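Local atomic coordinates of secreted effector protein sseI (Salmonella enterica subsp. enterica serovar Typhimurium, PDB entry 4G29), a protein that is a secreted Salmonella virulence effector whose catalytic domain has a papain-like fold of the cysteine protease superfamily and is probably a cysteine-dependent hydrolase. Residues A[9-22]-A[110-123]. Numbering follows the deposited sequence.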
ATOM      1  N   THR A   9      -4.843 -17.145   7.019  1.00 56.09           N
ATOM      2  CA  THR A   9      -5.663 -16.151   6.241  1.00 52.02           C
ATOM      3  C   THR A   9      -5.133 -15.864   4.818  1.00 47.15           C
ATOM      4  O   THR A   9      -4.215 -16.528   4.334  1.00 48.69           O
ATOM      5  CB  THR A   9      -5.939 -14.869   7.063  1.00 51.64           C
ATOM      6  OG1 THR A   9      -4.711 -14.195   7.374  1.00 52.05           O
ATOM      7  CG2 THR A   9      -6.656 -15.279   8.357  1.00 58.34           C
ATOM      8  N   TYR A  10      -5.738 -14.897   4.135  1.00 42.44           N
ATOM      9  CA  TYR A  10      -5.730 -14.850   2.678  1.00 37.97           C
ATOM     10  C   TYR A  10      -5.173 -13.546   2.152  1.00 34.51           C
ATOM     11  O   TYR A  10      -5.085 -12.567   2.884  1.00 33.46           O
ATOM     12  CB  TYR A  10      -7.154 -15.004   2.145  1.00 38.91           C
ATOM     13  CG  TYR A  10      -8.185 -14.203   2.915  1.00 38.67           C
ATOM     14  CD1 TYR A  10      -8.726 -14.678   4.128  1.00 41.75           C
ATOM     15  CD2 TYR A  10      -8.594 -12.957   2.475  1.00 37.30           C
ATOM     16  CE1 TYR A  10      -9.641 -13.933   4.840  1.00 40.99           C
ATOM     17  CE2 TYR A  10      -9.534 -12.217   3.196  1.00 37.44           C
ATOM     18  CZ  TYR A  10     -10.041 -12.701   4.366  1.00 40.44           C
ATOM     19  OH  TYR A  10     -10.967 -11.954   5.057  1.00 41.33           O
ATOM     20  N   ASN A  11      -4.761 -13.575   0.895  1.00 31.26           N
ATOM     21  CA  ASN A  11      -4.247 -12.373   0.220  1.00 28.97           C
ATOM     22  C   ASN A  11      -5.292 -11.746  -0.703  1.00 27.03           C
ATOM     23  O   ASN A  11      -5.163 -10.549  -1.090  1.00 24.62           O
ATOM     24  CB  ASN A  11      -3.001 -12.732  -0.599  1.00 27.52           C
ATOM     25  CG  ASN A  11      -1.791 -13.008   0.255  1.00 29.41           C
ATOM     26  OD1 ASN A  11      -1.778 -12.760   1.457  1.00 31.04           O
ATOM     27  ND2 ASN A  11      -0.743 -13.533  -0.372  1.00 30.16           N
ATOM     28  N   LEU A  12      -6.283 -12.564  -1.084  1.00 27.90           N
ATOM     29  CA  LEU A  12      -7.259 -12.197  -2.101  1.00 27.23           C
ATOM     30  C   LEU A  12      -8.653 -12.363  -1.543  1.00 29.31           C
ATOM     31  O   LEU A  12      -9.032 -13.465  -1.186  1.00 30.96           O
ATOM     32  CB  LEU A  12      -7.088 -13.079  -3.347  1.00 27.96           C
ATOM     33  CG  LEU A  12      -5.737 -12.976  -4.060  1.00 28.64           C
ATOM     34  CD1 LEU A  12      -5.572 -13.984  -5.183  1.00 29.29           C
ATOM     35  CD2 LEU A  12      -5.480 -11.582  -4.582  1.00 27.90           C
ATOM     36  N   THR A  13      -9.412 -11.282  -1.508  1.00 28.98           N
ATOM     37  CA  THR A  13     -10.775 -11.343  -0.980  1.00 31.78           C
ATOM     38  C   THR A  13     -11.737 -12.029  -1.940  1.00 33.25           C
ATOM     39  O   THR A  13     -11.485 -12.062  -3.145  1.00 31.33           O
ATOM     40  CB  THR A  13     -11.303  -9.917  -0.701  1.00 31.15           C
ATOM     41  OG1 THR A  13     -12.523 -10.027   0.038  1.00 35.05           O
ATOM     42  CG2 THR A  13     -11.521  -9.133  -1.998  1.00 32.02           C
ATOM     43  N   SER A  14     -12.837 -12.561  -1.382  1.00 36.88           N
ATOM     44  CA  SER A  14     -13.922 -13.205  -2.141  1.00 40.02           C
ATOM     45  C   SER A  14     -15.129 -12.282  -2.283  1.00 41.25           C
ATOM     46  O   SER A  14     -16.023 -12.569  -3.098  1.00 43.11           O
ATOM     47  CB  SER A  14     -14.366 -14.505  -1.454  1.00 44.24           C
ATOM     48  OG  SER A  14     -13.362 -15.471  -1.644  1.00 47.44           O
ATOM     49  N   ASP A  15     -15.129 -11.186  -1.512  1.00 41.40           N
ATOM     50  CA  ASP A  15     -16.116 -10.089  -1.580  1.00 42.22           C
ATOM     51  C   ASP A  15     -16.244  -9.545  -3.006  1.00 40.90           C
ATOM     52  O   ASP A  15     -17.325  -9.107  -3.416  1.00 42.72           O
ATOM     53  CB  ASP A  15     -15.714  -8.899  -0.673  1.00 42.05           C
ATOM     54  CG  ASP A  15     -15.813  -9.186   0.839  1.00 48.06           C
ATOM     55  OD1 ASP A  15     -16.242 -10.279   1.294  1.00 50.17           O
ATOM     56  OD2 ASP A  15     -15.440  -8.255   1.602  1.00 52.04           O
ATOM     57  N   ILE A  16     -15.124  -9.524  -3.730  1.00 36.38           N
ATOM     58  CA  ILE A  16     -15.072  -9.150  -5.162  1.00 35.26           C
ATOM     59  C   ILE A  16     -14.316 -10.272  -5.839  1.00 34.62           C
ATOM     60  O   ILE A  16     -13.708 -11.070  -5.148  1.00 34.73           O
ATOM     61  CB  ILE A  16     -14.362  -7.763  -5.398  1.00 33.51           C
ATOM     62  CG1 ILE A  16     -13.018  -7.725  -4.685  1.00 31.11           C
ATOM     63  CG2 ILE A  16     -15.321  -6.599  -4.966  1.00 36.02           C
ATOM     64  CD1 ILE A  16     -12.095  -6.590  -5.123  1.00 28.40           C
ATOM     65  N   ASP A  17     -14.303 -10.342  -7.170  1.00 35.92           N
ATOM     66  CA  ASP A  17     -13.579 -11.462  -7.797  1.00 36.45           C
ATOM     67  C   ASP A  17     -12.068 -11.161  -7.883  1.00 33.01           C
ATOM     68  O   ASP A  17     -11.490 -11.005  -8.972  1.00 33.45           O
ATOM     69  CB  ASP A  17     -14.157 -11.864  -9.140  1.00 39.61           C
ATOM     70  CG  ASP A  17     -13.771 -13.301  -9.527  1.00 43.22           C
ATOM     71  OD1 ASP A  17     -12.799 -13.889  -8.944  1.00 43.60           O
ATOM     72  OD2 ASP A  17     -14.445 -13.848 -10.415  1.00 54.46           O
ATOM     73  N   ALA A  18     -11.436 -11.089  -6.711  1.00 30.78           N
ATOM     74  CA  ALA A  18     -10.027 -10.738  -6.642  1.00 28.73           C
ATOM     75  C   ALA A  18      -9.123 -11.742  -7.348  1.00 28.35           C
ATOM     76  O   ALA A  18      -8.144 -11.354  -7.994  1.00 27.70           O
ATOM     77  CB  ALA A  18      -9.579 -10.569  -5.189  1.00 27.57           C
ATOM     78  N   ALA A  19      -9.446 -13.030  -7.252  1.00 30.91           N
ATOM     79  CA  ALA A  19      -8.603 -14.044  -7.883  1.00 31.41           C
ATOM     80  C   ALA A  19      -8.624 -13.856  -9.399  1.00 30.55           C
ATOM     81  O   ALA A  19      -7.570 -13.871 -10.053  1.00 31.10           O
ATOM     82  CB  ALA A  19      -9.063 -15.454  -7.506  1.00 33.40           C
ATOM     83  N   ALA A  20      -9.804 -13.594  -9.949  1.00 30.87           N
ATOM     84  CA  ALA A  20      -9.931 -13.338 -11.388  1.00 31.60           C
ATOM     85  C   ALA A  20      -9.204 -12.071 -11.819  1.00 29.82           C
ATOM     86  O   ALA A  20      -8.558 -12.046 -12.875  1.00 28.53           O
ATOM     87  CB  ALA A  20     -11.360 -13.242 -11.811  1.00 33.43           C
ATOM     88  N   TYR A  21      -9.348 -11.011 -11.027  1.00 28.21           N
ATOM     89  CA  TYR A  21      -8.654  -9.769 -11.295  1.00 26.40           C
ATOM     90  C   TYR A  21      -7.138  -9.936 -11.290  1.00 25.16           C
ATOM     91  O   TYR A  21      -6.456  -9.396 -12.160  1.00 25.37           O
ATOM     92  CB  TYR A  21      -9.057  -8.703 -10.261  1.00 25.75           C
ATOM     93  CG  TYR A  21     -10.495  -8.228 -10.366  1.00 25.71           C
ATOM     94  CD1 TYR A  21     -11.203  -8.208 -11.594  1.00 28.19           C
ATOM     95  CD2 TYR A  21     -11.146  -7.746  -9.263  1.00 28.18           C
ATOM     96  CE1 TYR A  21     -12.531  -7.728 -11.679  1.00 29.79           C
ATOM     97  CE2 TYR A  21     -12.455  -7.260  -9.348  1.00 29.53           C
ATOM     98  CZ  TYR A  21     -13.136  -7.275 -10.554  1.00 30.81           C
ATOM     99  OH  TYR A  21     -14.417  -6.803 -10.612  1.00 33.64           O
ATOM    100  N   LEU A  22      -6.605 -10.690 -10.325  1.00 25.41           N
ATOM    101  CA  LEU A  22      -5.158 -10.947 -10.312  1.00 24.56           C
ATOM    102  C   LEU A  22      -4.704 -11.700 -11.568  1.00 26.10           C
ATOM    103  O   LEU A  22      -3.713 -11.355 -12.195  1.00 25.30           O
ATOM    104  CB  LEU A  22      -4.713 -11.655  -9.051  1.00 26.05           C
ATOM    105  CG  LEU A  22      -3.200 -11.895  -8.881  1.00 25.62           C
ATOM    106  CD1 LEU A  22      -2.438 -10.522  -8.857  1.00 23.93           C
ATOM    107  CD2 LEU A  22      -2.910 -12.725  -7.646  1.00 28.03           C
ATOM    108  N   ASN A 110       3.343 -12.118   1.545  1.00 30.60           N
ATOM    109  CA  ASN A 110       3.948 -13.127   0.734  1.00 30.61           C
ATOM    110  C   ASN A 110       3.311 -13.283  -0.638  1.00 28.77           C
ATOM    111  O   ASN A 110       3.599 -14.228  -1.349  1.00 29.49           O
ATOM    112  CB  ASN A 110       3.919 -14.467   1.480  1.00 33.07           C
ATOM    113  CG  ASN A 110       2.514 -14.937   1.839  1.00 32.93           C
ATOM    114  OD1 ASN A 110       1.506 -14.542   1.238  1.00 35.98           O
ATOM    115  ND2 ASN A 110       2.453 -15.856   2.799  1.00 39.18           N
ATOM    116  N   GLY A 111       2.472 -12.333  -1.016  1.00 27.03           N
ATOM    117  CA  GLY A 111       1.993 -12.255  -2.380  1.00 25.93           C
ATOM    118  C   GLY A 111       1.255 -10.973  -2.639  1.00 24.52           C
ATOM    119  O   GLY A 111       0.978 -10.202  -1.704  1.00 22.80           O
ATOM    120  N   PRO A 112       0.856 -10.752  -3.892  1.00 24.77           N
ATOM    121  CA  PRO A 112       0.037  -9.582  -4.178  1.00 23.50           C
ATOM    122  C   PRO A 112      -1.283  -9.612  -3.379  1.00 23.61           C
ATOM    123  O   PRO A 112      -1.858 -10.693  -3.187  1.00 24.93           O
ATOM    124  CB  PRO A 112      -0.265  -9.729  -5.661  1.00 24.67           C
ATOM    125  CG  PRO A 112       0.082 -11.136  -6.011  1.00 24.62           C
ATOM    126  CD  PRO A 112       1.126 -11.551  -5.097  1.00 25.47           C
ATOM    127  N   LEU A 113      -1.733  -8.448  -2.934  1.00 22.08           N
ATOM    128  CA  LEU A 113      -2.964  -8.344  -2.146  1.00 21.78           C
ATOM    129  C   LEU A 113      -4.028  -7.630  -2.970  1.00 21.52           C
ATOM    130  O   LEU A 113      -3.773  -6.619  -3.560  1.00 21.17           O
ATOM    131  CB  LEU A 113      -2.725  -7.501  -0.881  1.00 21.29           C
ATOM    132  CG  LEU A 113      -1.593  -7.940   0.036  1.00 22.43           C
ATOM    133  CD1 LEU A 113      -1.409  -6.907   1.167  1.00 20.79           C
ATOM    134  CD2 LEU A 113      -1.782  -9.390   0.508  1.00 22.87           C
ATOM    135  N   ILE A 114      -5.239  -8.183  -2.954  1.00 21.09           N
ATOM    136  CA  ILE A 114      -6.444  -7.440  -3.374  1.00 21.00           C
ATOM    137  C   ILE A 114      -7.483  -7.764  -2.284  1.00 21.33           C
ATOM    138  O   ILE A 114      -8.005  -8.892  -2.208  1.00 23.00           O
ATOM    139  CB  ILE A 114      -6.936  -7.870  -4.757  1.00 22.25           C
ATOM    140  CG1 ILE A 114      -5.847  -7.717  -5.823  1.00 21.44           C
ATOM    141  CG2 ILE A 114      -8.220  -7.027  -5.190  1.00 24.53           C
ATOM    142  CD1 ILE A 114      -6.251  -8.272  -7.199  1.00 23.56           C
ATOM    143  N   LEU A 115      -7.762  -6.779  -1.442  1.00 21.51           N
ATOM    144  CA  LEU A 115      -8.461  -6.983  -0.204  1.00 22.42           C
ATOM    145  C   LEU A 115      -9.439  -5.874   0.055  1.00 22.11           C
ATOM    146  O   LEU A 115      -9.291  -4.802  -0.479  1.00 22.53           O
ATOM    147  CB  LEU A 115      -7.504  -7.029   0.982  1.00 22.05           C
ATOM    148  CG  LEU A 115      -6.522  -8.218   1.084  1.00 23.16           C
ATOM    149  CD1 LEU A 115      -5.528  -7.987   2.169  1.00 24.04           C
ATOM    150  CD2 LEU A 115      -7.352  -9.500   1.380  1.00 26.33           C
ATOM    151  N   SER A 116     -10.428  -6.090   0.923  1.00 21.94           N
ATOM    152  CA  SER A 116     -11.166  -4.905   1.391  1.00 23.71           C
ATOM    153  C   SER A 116     -10.225  -3.979   2.164  1.00 22.77           C
ATOM    154  O   SER A 116      -9.145  -4.395   2.606  1.00 23.86           O
ATOM    155  CB  SER A 116     -12.336  -5.272   2.292  1.00 26.02           C
ATOM    156  OG  SER A 116     -11.890  -5.629   3.605  1.00 27.11           O
ATOM    157  N   ALA A 117     -10.617  -2.724   2.350  1.00 24.28           N
ATOM    158  CA  ALA A 117      -9.741  -1.796   3.064  1.00 23.43           C
ATOM    159  C   ALA A 117      -9.508  -2.310   4.476  1.00 24.52           C
ATOM    160  O   ALA A 117      -8.416  -2.203   4.992  1.00 23.53           O
ATOM    161  CB  ALA A 117     -10.323  -0.408   3.118  1.00 25.89           C
ATOM    162  N   ASP A 118     -10.523  -2.876   5.129  1.00 26.70           N
ATOM    163  CA  ASP A 118     -10.323  -3.317   6.488  1.00 27.25           C
ATOM    164  C   ASP A 118      -9.413  -4.543   6.512  1.00 26.35           C
ATOM    165  O   ASP A 118      -8.632  -4.688   7.465  1.00 27.08           O
ATOM    166  CB  ASP A 118     -11.649  -3.651   7.171  1.00 29.52           C
ATOM    167  CG  ASP A 118     -12.447  -2.407   7.571  1.00 32.87           C
ATOM    168  OD1 ASP A 118     -11.991  -1.255   7.443  1.00 34.50           O
ATOM    169  OD2 ASP A 118     -13.564  -2.592   8.039  1.00 37.38           O
ATOM    170  N   GLU A 119      -9.537  -5.426   5.506  1.00 24.92           N
ATOM    171  CA  GLU A 119      -8.707  -6.618   5.453  1.00 24.93           C
ATOM    172  C   GLU A 119      -7.275  -6.223   5.192  1.00 23.90           C
ATOM    173  O   GLU A 119      -6.353  -6.833   5.739  1.00 24.44           O
ATOM    174  CB  GLU A 119      -9.199  -7.601   4.400  1.00 25.31           C
ATOM    175  CG  GLU A 119     -10.480  -8.270   4.709  1.00 28.45           C
ATOM    176  CD  GLU A 119     -11.115  -8.975   3.529  1.00 31.05           C
ATOM    177  OE1 GLU A 119     -10.895  -8.609   2.359  1.00 26.84           O
ATOM    178  OE2 GLU A 119     -11.904  -9.916   3.796  1.00 34.75           O
ATOM    179  N   TRP A 120      -7.080  -5.180   4.365  1.00 21.86           N
ATOM    180  CA  TRP A 120      -5.746  -4.692   4.016  1.00 21.95           C
ATOM    181  C   TRP A 120      -5.028  -4.183   5.299  1.00 22.07           C
ATOM    182  O   TRP A 120      -3.889  -4.548   5.612  1.00 22.38           O
ATOM    183  CB  TRP A 120      -5.840  -3.631   2.942  1.00 20.20           C
ATOM    184  CG  TRP A 120      -4.502  -3.043   2.476  1.00 17.72           C
ATOM    185  CD1 TRP A 120      -3.699  -3.535   1.494  1.00 19.08           C
ATOM    186  CD2 TRP A 120      -3.832  -1.906   3.021  1.00 19.52           C
ATOM    187  NE1 TRP A 120      -2.573  -2.778   1.372  1.00 18.70           N
ATOM    188  CE2 TRP A 120      -2.636  -1.746   2.295  1.00 15.85           C
ATOM    189  CE3 TRP A 120      -4.133  -0.974   4.032  1.00 20.23           C
ATOM    190  CZ2 TRP A 120      -1.777  -0.750   2.538  1.00 18.82           C
ATOM    191  CZ3 TRP A 120      -3.229   0.028   4.285  1.00 19.86           C
ATOM    192  CH2 TRP A 120      -2.069   0.139   3.536  1.00 22.16           C
ATOM    193  N   VAL A 121      -5.736  -3.403   6.102  1.00 22.76           N
ATOM    194  CA  VAL A 121      -5.156  -2.898   7.326  1.00 23.30           C
ATOM    195  C   VAL A 121      -4.766  -4.047   8.269  1.00 24.26           C
ATOM    196  O   VAL A 121      -3.716  -4.025   8.910  1.00 23.54           O
ATOM    197  CB  VAL A 121      -6.143  -1.962   8.031  1.00 24.59           C
ATOM    198  CG1 VAL A 121      -5.633  -1.672   9.456  1.00 26.12           C
ATOM    199  CG2 VAL A 121      -6.288  -0.711   7.276  1.00 24.18           C
ATOM    200  N   CYS A 122      -5.655  -5.043   8.342  1.00 26.10           N
ATOM    201  CA  CYS A 122      -5.471  -6.235   9.130  1.00 28.94           C
ATOM    202  C   CYS A 122      -4.240  -6.978   8.695  1.00 28.09           C
ATOM    203  O   CYS A 122      -3.428  -7.365   9.536  1.00 28.84           O
ATOM    204  CB  CYS A 122      -6.717  -7.110   9.031  1.00 30.64           C
ATOM    205  SG  CYS A 122      -8.046  -6.422  10.095  1.00 41.70           S
ATOM    206  N   LYS A 123      -4.061  -7.097   7.385  1.00 25.54           N
ATOM    207  CA  LYS A 123      -2.905  -7.812   6.830  1.00 25.70           C
ATOM    208  C   LYS A 123      -1.569  -7.143   7.233  1.00 25.04           C
ATOM    209  O   LYS A 123      -0.624  -7.821   7.676  1.00 26.82           O
ATOM    210  CB  LYS A 123      -2.990  -7.896   5.307  1.00 25.04           C
ATOM    211  CG  LYS A 123      -2.026  -8.913   4.692  1.00 27.01           C
ATOM    212  CD  LYS A 123      -2.496 -10.333   4.898  1.00 28.96           C
ATOM    213  CE  LYS A 123      -1.568 -11.350   4.289  1.00 31.80           C
ATOM    214  NZ  LYS A 123      -1.991 -12.785   4.548  1.00 35.03           N
TER
HETATM  215  O   HOH W   1      -1.207 -13.314  -3.457  1.00 18.05           O
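Asn11 O accepts from Ile114 N at 3.0 Å and Ile114 O from Thr13 N at 2.9 Å, a single beta bridge pairing Leu12 with Ile114. It lays the N-terminal segment along strand 113-116, the outermost strand at one end of the antiparallel sheet; the other edge of this strand pairs with strand 90-95. The Asn11 amide uses both ends. ND2 gives a nearly straight bond (166°) to Asn110 OD1 at 2.9 Å, in the plane of the Asn11 amide though the two amides are turned 59° apart; it also donates to a water that in turn donates to Pro112 O. OD1 takes a weak bond from Lys123 NZ, 3.1 Å away. Farther along, the Glu119 carboxylate is shared. Tyr10 OH donates to OE2 at 2.6 Å, with Glu119 at the ring edge and the hydroxyl well above the carboxylate plane. Glu119 OE1 takes Ser116 N at 2.9 Å, half of a capping box completed by Glu119 N to Ser116 OG, and a weak bond from Thr13 OG1. With chi1 at -169°, Thr13 OG1 is swung opposite its own backbone N, where it also accepts from Asp15 N in an ST turn. The apolar part centres on Ile114: CG2 meets Ala18 CB and Ile16 CD1, CD1 lies against Ala18 O, 3.7 Å away, and the Leu22 methyls touch Pro112 CB and CG (CD2 to CG 3.8 Å). The N-terminal segment thus satisfies the Ile114 backbone and adds two hydroxyl donors, one weak, to a carboxylate already capping helix 117-126; together with Ser116 N they would probably favour ionised Glu119, though nearby Asp15 OD2 may oppose this slightly.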